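Local coordinates for protein DNA polymerase sliding clamp (Archaeoglobus fulgidus, PDB 1RWZ) that forms a ring-shaped homotrimer around DNA and probably tethers the replicative polymerase and other DNA-processing proteins to it as a moving platform, at residues G8-T13 against G230-E235; M133-F138 against L223-V228; E159-E164 against I213-N218. All coordinates share one frame; numbering follows the deposited sequence.

Interaction 1: residues G8-T13 against G230-E235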
loop_
_atom_site.group_PDB
_atom_site.type_symbol
_atom_site.label_atom_id
_atom_site.label_comp_id
_atom_site.label_asym_id
_atom_site.label_seq_id
_atom_site.Cartn_x
_atom_site.Cartn_y
_atom_site.Cartn_z
ATOM N N GLY A 8 12.239 17.229 8.301
ATOM C CA GLY A 8 10.833 16.980 8.039
ATOM C C GLY A 8 10.291 15.866 8.914
ATOM O O GLY A 8 9.177 15.961 9.436
ATOM N N GLU A 9 11.078 14.807 9.088
ATOM C CA GLU A 9 10.647 13.685 9.911
ATOM C C GLU A 9 10.389 14.131 11.345
ATOM O O GLU A 9 9.441 13.668 11.985
ATOM C CB GLU A 9 11.697 12.567 9.891
ATOM C CG GLU A 9 11.324 11.359 10.745
ATOM C CD GLU A 9 12.376 10.263 10.722
ATOM O OE1 GLU A 9 13.572 10.582 10.548
ATOM O OE2 GLU A 9 12.008 9.080 10.900
ATOM N N LEU A 10 11.219 15.033 11.855
ATOM C CA LEU A 10 11.032 15.503 13.225
ATOM C C LEU A 10 9.696 16.224 13.359
ATOM O O LEU A 10 8.925 15.960 14.285
ATOM C CB LEU A 10 12.179 16.430 13.631
ATOM C CG LEU A 10 12.195 16.971 15.065
ATOM C CD1 LEU A 10 12.051 15.825 16.073
ATOM C CD2 LEU A 10 13.498 17.721 15.290
ATOM N N LEU A 11 9.401 17.123 12.428
ATOM C CA LEU A 11 8.136 17.854 12.498
ATOM C C LEU A 11 6.933 16.925 12.302
ATOM O O LEU A 11 5.946 17.004 13.038
ATOM C CB LEU A 11 8.106 18.969 11.447
ATOM C CG LEU A 11 6.824 19.816 11.383
ATOM C CD1 LEU A 11 6.496 20.380 12.755
ATOM C CD2 LEU A 11 7.009 20.946 10.392
ATOM N N LYS A 12 7.022 16.039 11.319
ATOM C CA LYS A 12 5.923 15.119 11.023
ATOM C C LYS A 12 5.601 14.191 12.189
ATOM O O LYS A 12 4.433 13.986 12.540
ATOM C CB LYS A 12 6.261 14.290 9.775
ATOM C CG LYS A 12 6.376 15.128 8.494
ATOM C CD LYS A 12 7.061 14.368 7.352
ATOM C CE LYS A 12 6.229 13.204 6.823
ATOM N NZ LYS A 12 5.023 13.663 6.074
ATOM N N THR A 13 6.641 13.639 12.800
ATOM C CA THR A 13 6.455 12.715 13.908
ATOM C C THR A 13 5.885 13.363 15.163
ATOM O O THR A 13 4.968 12.815 15.781
ATOM C CB THR A 13 7.783 11.996 14.237
ATOM O OG1 THR A 13 8.132 11.149 13.137
ATOM C CG2 THR A 13 7.645 11.144 15.493
ATOM N N GLY A 230 16.475 9.821 18.088
ATOM C CA GLY A 230 16.660 10.319 19.438
ATOM C C GLY A 230 16.578 11.833 19.544
ATOM O O GLY A 230 17.003 12.414 20.546
ATOM N N ARG A 231 16.026 12.477 18.522
ATOM C CA ARG A 231 15.906 13.931 18.525
ATOM C C ARG A 231 14.738 14.435 19.366
ATOM O O ARG A 231 14.781 15.543 19.909
ATOM C CB ARG A 231 15.734 14.461 17.101
ATOM C CG ARG A 231 16.949 14.309 16.185
ATOM C CD ARG A 231 16.650 15.014 14.868
ATOM N NE ARG A 231 17.703 14.913 13.856
ATOM C CZ ARG A 231 18.012 13.805 13.187
ATOM N NH1 ARG A 231 17.367 12.667 13.419
ATOM N NH2 ARG A 231 18.945 13.848 12.245
ATOM N N ALA A 232 13.694 13.622 19.470
ATOM C CA ALA A 232 12.513 14.026 20.216
ATOM C C ALA A 232 12.131 13.078 21.328
ATOM O O ALA A 232 12.310 11.869 21.220
ATOM C CB ALA A 232 11.330 14.180 19.260
ATOM N N LYS A 233 11.617 13.646 22.411
ATOM C CA LYS A 233 11.141 12.847 23.521
ATOM C C LYS A 233 9.630 13.032 23.486
ATOM O O LYS A 233 9.133 14.157 23.535
ATOM C CB LYS A 233 11.703 13.347 24.855
ATOM C CG LYS A 233 11.159 12.577 26.048
ATOM C CD LYS A 233 11.943 12.844 27.323
ATOM C CE LYS A 233 13.311 12.181 27.273
ATOM N NZ LYS A 233 14.045 12.292 28.572
ATOM N N VAL A 234 8.911 11.928 23.350
ATOM C CA VAL A 234 7.459 11.962 23.312
ATOM C C VAL A 234 6.974 11.001 24.379
ATOM O O VAL A 234 7.112 9.785 24.248
ATOM C CB VAL A 234 6.918 11.531 21.932
ATOM C CG1 VAL A 234 5.397 11.468 21.959
ATOM C CG2 VAL A 234 7.390 12.519 20.869
ATOM N N GLU A 235 6.432 11.562 25.450
ATOM C CA GLU A 235 5.925 10.755 26.543
ATOM C C GLU A 235 4.408 10.742 26.536
ATOM O O GLU A 235 3.768 11.793 26.432
ATOM C CB GLU A 235 6.408 11.302 27.890
ATOM C CG GLU A 235 5.746 10.610 29.087
ATOM C CD GLU A 235 6.258 11.096 30.434
ATOM O OE1 GLU A 235 5.657 10.723 31.463
ATOM O OE2 GLU A 235 7.257 11.842 30.472
#
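The helix-on-sheet packing of the sliding-clamp fold brings L10 of helix 8-19 against R231 and A232. These two residues lie where strand 232-238 begins. They form a classic beta bulge, since both face L227 on the neighbouring strand 221-227. The contact is small and wholly apolar across the segments, with 156 Å² buried. L10 carries the helix side of it. Its CG is anti to the backbone N (chi1 -177°), which sends the two methyl branches off the helix toward the bulge. CD1 makes the closest approach, 3.7 Å from A232 CB. The same CD1 lies 4.1 Å from R231 CB. L10 also touches I51 on strand 45-52. A232 reaches V14 one turn further along the helix, and V234 reaches A17, so strand 232-238 keeps to the same helix beyond L10. R231 runs extended from CG to NE across the L10 side chain. Its NH1 is hydrogen-bonded to V228 O, in the turn that joins the two strands. E9 OE1 stands 5.2 Å from R231 NH1, too far for contact, though the opposite charges may attract weakly. The aliphatic part of R231 adds to the contact at its rim: its CD comes within 4.2 Å of the other L10 branch, CD2.

Interaction 2: residues M133-F138 against L223-V228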
loop_
_atom_site.group_PDB
_atom_site.type_symbol
_atom_site.label_atom_id
_atom_site.label_comp_id
_atom_site.label_asym_id
_atom_site.label_seq_id
_atom_site.Cartn_x
_atom_site.Cartn_y
_atom_site.Cartn_z
ATOM N N MET A 133 13.291 -0.740 26.608
ATOM C CA MET A 133 13.295 -1.702 25.512
ATOM C C MET A 133 13.165 -1.002 24.170
ATOM O O MET A 133 13.089 0.224 24.096
ATOM C CB MET A 133 12.123 -2.679 25.678
ATOM C CG MET A 133 10.752 -2.002 25.649
ATOM S SD MET A 133 9.377 -3.132 25.998
ATOM C CE MET A 133 9.492 -4.200 24.591
ATOM N N ASP A 134 13.147 -1.795 23.105
ATOM C CA ASP A 134 12.991 -1.253 21.764
ATOM C C ASP A 134 11.506 -0.969 21.555
ATOM O O ASP A 134 10.670 -1.822 21.840
ATOM C CB ASP A 134 13.453 -2.270 20.727
ATOM C CG ASP A 134 13.326 -1.747 19.316
ATOM O OD1 ASP A 134 14.227 -1.008 18.873
ATOM O OD2 ASP A 134 12.314 -2.063 18.656
ATOM N N ALA A 135 11.185 0.222 21.060
ATOM C CA ALA A 135 9.793 0.611 20.834
ATOM C C ALA A 135 9.104 -0.271 19.796
ATOM O O ALA A 135 7.896 -0.505 19.876
ATOM C CB ALA A 135 9.725 2.070 20.408
ATOM N N GLY A 136 9.872 -0.760 18.825
ATOM C CA GLY A 136 9.302 -1.613 17.796
ATOM C C GLY A 136 8.839 -2.940 18.361
ATOM O O GLY A 136 7.810 -3.483 17.946
ATOM N N GLU A 137 9.605 -3.470 19.309
ATOM C CA GLU A 137 9.274 -4.733 19.950
ATOM C C GLU A 137 8.002 -4.550 20.777
ATOM O O GLU A 137 7.125 -5.418 20.791
ATOM C CB GLU A 137 10.424 -5.179 20.853
ATOM C CG GLU A 137 10.227 -6.529 21.515
ATOM C CD GLU A 137 10.186 -7.686 20.524
ATOM O OE1 GLU A 137 10.374 -7.461 19.308
ATOM O OE2 GLU A 137 9.969 -8.830 20.968
ATOM N N PHE A 138 7.912 -3.413 21.463
ATOM C CA PHE A 138 6.743 -3.096 22.284
ATOM C C PHE A 138 5.525 -2.993 21.367
ATOM O O PHE A 138 4.461 -3.545 21.657
ATOM C CB PHE A 138 6.965 -1.762 23.006
ATOM C CG PHE A 138 5.788 -1.301 23.828
ATOM C CD1 PHE A 138 5.505 -1.884 25.059
ATOM C CD2 PHE A 138 4.980 -0.263 23.376
ATOM C CE1 PHE A 138 4.429 -1.429 25.835
ATOM C CE2 PHE A 138 3.903 0.197 24.143
ATOM C CZ PHE A 138 3.630 -0.388 25.373
ATOM N N LEU A 223 4.980 6.182 29.272
ATOM C CA LEU A 223 5.659 5.575 28.133
ATOM C C LEU A 223 6.500 6.667 27.490
ATOM O O LEU A 223 5.990 7.502 26.749
ATOM C CB LEU A 223 4.629 5.036 27.137
ATOM C CG LEU A 223 3.690 3.978 27.732
ATOM C CD1 LEU A 223 2.571 3.667 26.749
ATOM C CD2 LEU A 223 4.475 2.719 28.072
ATOM N N VAL A 224 7.792 6.666 27.791
ATOM C CA VAL A 224 8.676 7.680 27.253
ATOM C C VAL A 224 9.379 7.174 26.002
ATOM O O VAL A 224 10.300 6.357 26.079
ATOM C CB VAL A 224 9.727 8.101 28.298
ATOM C CG1 VAL A 224 10.534 9.292 27.791
ATOM C CG2 VAL A 224 9.032 8.457 29.612
ATOM N N PHE A 225 8.924 7.658 24.852
ATOM C CA PHE A 225 9.513 7.283 23.574
ATOM C C PHE A 225 10.561 8.322 23.164
ATOM O O PHE A 225 10.363 9.525 23.350
ATOM C CB PHE A 225 8.456 7.245 22.459
ATOM C CG PHE A 225 7.414 6.180 22.621
ATOM C CD1 PHE A 225 6.258 6.423 23.362
ATOM C CD2 PHE A 225 7.562 4.947 21.996
ATOM C CE1 PHE A 225 5.266 5.454 23.470
ATOM C CE2 PHE A 225 6.577 3.969 22.098
ATOM C CZ PHE A 225 5.421 4.225 22.839
ATOM N N GLU A 226 11.678 7.848 22.619
ATOM C CA GLU A 226 12.722 8.733 22.109
ATOM C C GLU A 226 12.685 8.418 20.621
ATOM O O GLU A 226 13.013 7.309 20.194
ATOM C CB GLU A 226 14.069 8.413 22.762
ATOM C CG GLU A 226 14.028 8.741 24.249
ATOM C CD GLU A 226 15.339 8.515 24.966
ATOM O OE1 GLU A 226 16.263 9.337 24.806
ATOM O OE2 GLU A 226 15.437 7.509 25.694
ATOM N N LEU A 227 12.248 9.402 19.844
ATOM C CA LEU A 227 12.040 9.231 18.408
ATOM C C LEU A 227 12.897 10.074 17.476
ATOM O O LEU A 227 13.544 11.028 17.891
ATOM C CB LEU A 227 10.572 9.534 18.092
ATOM C CG LEU A 227 9.534 8.889 19.014
ATOM C CD1 LEU A 227 8.139 9.443 18.695
ATOM C CD2 LEU A 227 9.569 7.385 18.836
ATOM N N VAL A 228 12.848 9.714 16.194
ATOM C CA VAL A 228 13.570 10.415 15.136
ATOM C C VAL A 228 15.063 10.534 15.428
ATOM O O VAL A 228 15.605 11.633 15.554
ATOM C CB VAL A 228 12.971 11.825 14.909
ATOM C CG1 VAL A 228 13.505 12.423 13.610
ATOM C CG2 VAL A 228 11.444 11.732 14.853
#
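This is a buried apolar contact between the first turn of helix 135-146 and strand 221-227, at the interface of helix and sheet in the C-terminal half. A135 and F138, one turn apart on the helix, meet F225 and L223, two residues apart on the strand. A135 CB lies at the edge of the F225 ring, near its plane. It is 3.9 Å from F225 CD2 and almost as close to CE2, so the methyl sits beside one side of the ring. F225 CG is anti to the carbonyl carbon (chi1 -66°), and this carries the ring from the strand to the helix. F138 meets the strand one helical turn later. Its CZ is 4.2 Å from L223 CD2, and its CE2 is 4.5 Å from F225 CZ, a looser approach. The start of the helix is fixed by D134 at the N-cap. D134 OD2 accepts from E137 N at 3.1 Å through its anti lone pair, and more weakly from G136 N at 2.8 Å, where the N-H...O angle is only 121°. The other oxygen, OD1, accepts from G208 N. Around the apolar group, F138 also touches L211 and C202, and F225 touches A205 and Y236. A capped helix laid by its first turn on an antiparallel sheet is the helix-on-sheet packing of the PCNA sliding-clamp fold.

Interaction 3: residues E159-E164 against I213-N218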
loop_
_atom_site.group_PDB
_atom_site.type_symbol
_atom_site.label_atom_id
_atom_site.label_comp_id
_atom_site.label_asym_id
_atom_site.label_seq_id
_atom_site.Cartn_x
_atom_site.Cartn_y
_atom_site.Cartn_z
ATOM N N GLU A 159 11.616 -11.222 37.849
ATOM C CA GLU A 159 11.736 -12.142 36.715
ATOM C C GLU A 159 11.560 -11.498 35.338
ATOM O O GLU A 159 11.615 -12.189 34.317
ATOM C CB GLU A 159 10.735 -13.294 36.850
ATOM C CG GLU A 159 11.069 -14.302 37.933
ATOM C CD GLU A 159 10.113 -15.481 37.930
ATOM O OE1 GLU A 159 9.983 -16.139 36.874
ATOM O OE2 GLU A 159 9.493 -15.754 38.983
ATOM N N GLY A 160 11.337 -10.188 35.299
ATOM C CA GLY A 160 11.180 -9.537 34.012
ATOM C C GLY A 160 9.908 -8.734 33.809
ATOM O O GLY A 160 9.203 -8.403 34.763
ATOM N N PHE A 161 9.621 -8.434 32.546
ATOM C CA PHE A 161 8.456 -7.645 32.163
ATOM C C PHE A 161 7.512 -8.439 31.270
ATOM O O PHE A 161 7.937 -9.053 30.288
ATOM C CB PHE A 161 8.925 -6.384 31.435
ATOM C CG PHE A 161 7.811 -5.518 30.927
ATOM C CD1 PHE A 161 6.865 -4.986 31.803
ATOM C CD2 PHE A 161 7.717 -5.218 29.573
ATOM C CE1 PHE A 161 5.847 -4.166 31.332
ATOM C CE2 PHE A 161 6.702 -4.400 29.093
ATOM C CZ PHE A 161 5.763 -3.871 29.976
ATOM N N ARG A 162 6.226 -8.419 31.607
ATOM C CA ARG A 162 5.235 -9.141 30.821
ATOM C C ARG A 162 4.056 -8.261 30.438
ATOM O O ARG A 162 3.698 -7.336 31.163
ATOM C CB ARG A 162 4.694 -10.344 31.602
ATOM C CG ARG A 162 5.738 -11.322 32.096
ATOM C CD ARG A 162 5.078 -12.617 32.558
ATOM N NE ARG A 162 6.024 -13.520 33.213
ATOM C CZ ARG A 162 6.396 -13.416 34.485
ATOM N NH1 ARG A 162 5.898 -12.450 35.247
ATOM N NH2 ARG A 162 7.271 -14.274 34.996
ATOM N N ILE A 163 3.480 -8.556 29.279
ATOM C CA ILE A 163 2.293 -7.872 28.778
ATOM C C ILE A 163 1.360 -9.044 28.490
ATOM O O ILE A 163 1.681 -9.909 27.671
ATOM C CB ILE A 163 2.562 -7.093 27.475
ATOM C CG1 ILE A 163 3.494 -5.906 27.755
ATOM C CG2 ILE A 163 1.240 -6.579 26.894
ATOM C CD1 ILE A 163 3.866 -5.113 26.512
ATOM N N GLU A 164 0.220 -9.088 29.173
ATOM C CA GLU A 164 -0.709 -10.199 29.005
ATOM C C GLU A 164 -2.107 -9.774 28.586
ATOM O O GLU A 164 -2.617 -8.746 29.030
ATOM C CB GLU A 164 -0.808 -10.988 30.315
ATOM C CG GLU A 164 0.520 -11.150 31.036
ATOM C CD GLU A 164 0.395 -11.888 32.356
ATOM O OE1 GLU A 164 -0.575 -11.627 33.103
ATOM O OE2 GLU A 164 1.277 -12.719 32.656
ATOM N N ILE A 213 9.572 2.547 30.023
ATOM C CA ILE A 213 8.273 2.413 30.669
ATOM C C ILE A 213 8.432 2.598 32.170
ATOM O O ILE A 213 9.294 1.970 32.780
ATOM C CB ILE A 213 7.681 1.009 30.438
ATOM C CG1 ILE A 213 7.590 0.715 28.939
ATOM C CG2 ILE A 213 6.305 0.905 31.111
ATOM C CD1 ILE A 213 7.201 -0.723 28.623
ATOM N N HIS A 214 7.612 3.470 32.754
ATOM C CA HIS A 214 7.615 3.694 34.202
ATOM C C HIS A 214 6.270 3.105 34.625
ATOM O O HIS A 214 5.217 3.580 34.201
ATOM C CB HIS A 214 7.690 5.189 34.511
ATOM C CG HIS A 214 8.959 5.833 34.045
ATOM N ND1 HIS A 214 10.144 5.737 34.743
ATOM C CD2 HIS A 214 9.236 6.551 32.932
ATOM C CE1 HIS A 214 11.096 6.369 34.080
ATOM N NE2 HIS A 214 10.571 6.871 32.976
ATOM N N LEU A 215 6.314 2.070 35.457
ATOM C CA LEU A 215 5.107 1.362 35.857
ATOM C C LEU A 215 4.885 1.193 37.355
ATOM O O LEU A 215 5.821 0.926 38.110
ATOM C CB LEU A 215 5.124 -0.024 35.202
ATOM C CG LEU A 215 3.971 -1.015 35.377
ATOM C CD1 LEU A 215 2.745 -0.524 34.620
ATOM C CD2 LEU A 215 4.397 -2.377 34.838
ATOM N N GLY A 216 3.625 1.329 37.761
ATOM C CA GLY A 216 3.250 1.160 39.155
ATOM C C GLY A 216 2.057 0.217 39.222
ATOM O O GLY A 216 1.742 -0.460 38.242
ATOM N N THR A 217 1.383 0.164 40.366
ATOM C CA THR A 217 0.228 -0.716 40.529
ATOM C C THR A 217 -1.032 0.134 40.683
ATOM O O THR A 217 -1.160 0.896 41.643
ATOM C CB THR A 217 0.416 -1.635 41.758
ATOM O OG1 THR A 217 1.512 -2.527 41.511
ATOM C CG2 THR A 217 -0.841 -2.446 42.035
ATOM N N ASN A 218 -1.941 -0.002 39.718
ATOM C CA ASN A 218 -3.190 0.754 39.662
ATOM C C ASN A 218 -2.889 2.246 39.539
ATOM O O ASN A 218 -3.602 3.094 40.070
ATOM C CB ASN A 218 -4.057 0.468 40.891
ATOM C CG ASN A 218 -4.525 -0.971 40.941
ATOM O OD1 ASN A 218 -5.039 -1.502 39.952
ATOM N ND2 ASN A 218 -4.350 -1.613 42.090
#
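Apolar packing makes up all of the contact across these segments, and F161 is its centre. This ring, from strand 160-166, meets I213 and L215 of strand 210-215. F161 CG is anti to the backbone N (chi1 177°), which directs the ring toward strand 210-215. I213 CD1 lies 3.7 Å from F161 CZ and equally close to CE2. L215 meets the CE1 edge, across CZ from CE2: its CD2 is near the ring plane, 4.2 Å from F161 CE1. Both aliphatic chains cross F161 at about a right angle. No hydrogen bond joins the segments, and the nearest CA atoms, of F161 and I213, are 10.2 Å apart. Further apolar neighbours join in: I131 touches both F161 and I213, while L215 reaches A129 and F193.

No charged pair spans the two segments. R162 NH2 and E159 OE1 form a long salt bridge of 3.8 Å, with the carboxylate oxygen in the guanidinium plane. R162 also has a weak, long ion pair to D157. Side chains of two antiparallel sheets meet here beside helix 135-146, whose F138 touches I163 and I213, consistent with the sheet-and-helix core of a sliding-clamp domain.

Helix 8-19 follows the first strand, and interaction 1 closes the longest loop by packing it on the start of strand 232-238. Interaction 2 is nested inside that loop, and interaction 3 inside the loop of interaction 2; none cross. Interaction 1 ties the N-terminal domain to the C-terminal one, while the other two lie wholly in the latter. All three reach the same antiparallel sheet, through strands 232-238, 221-227 and 210-215. Interactions 1 and 2 touch through probable backbone hydrogen bonds between strands 232-238 and 221-227, and through E9 and T13 packing on V228 and L227. Interactions 2 and 3 touch where F138 packs on I163 and I213. Interactions 1 and 3 do not touch.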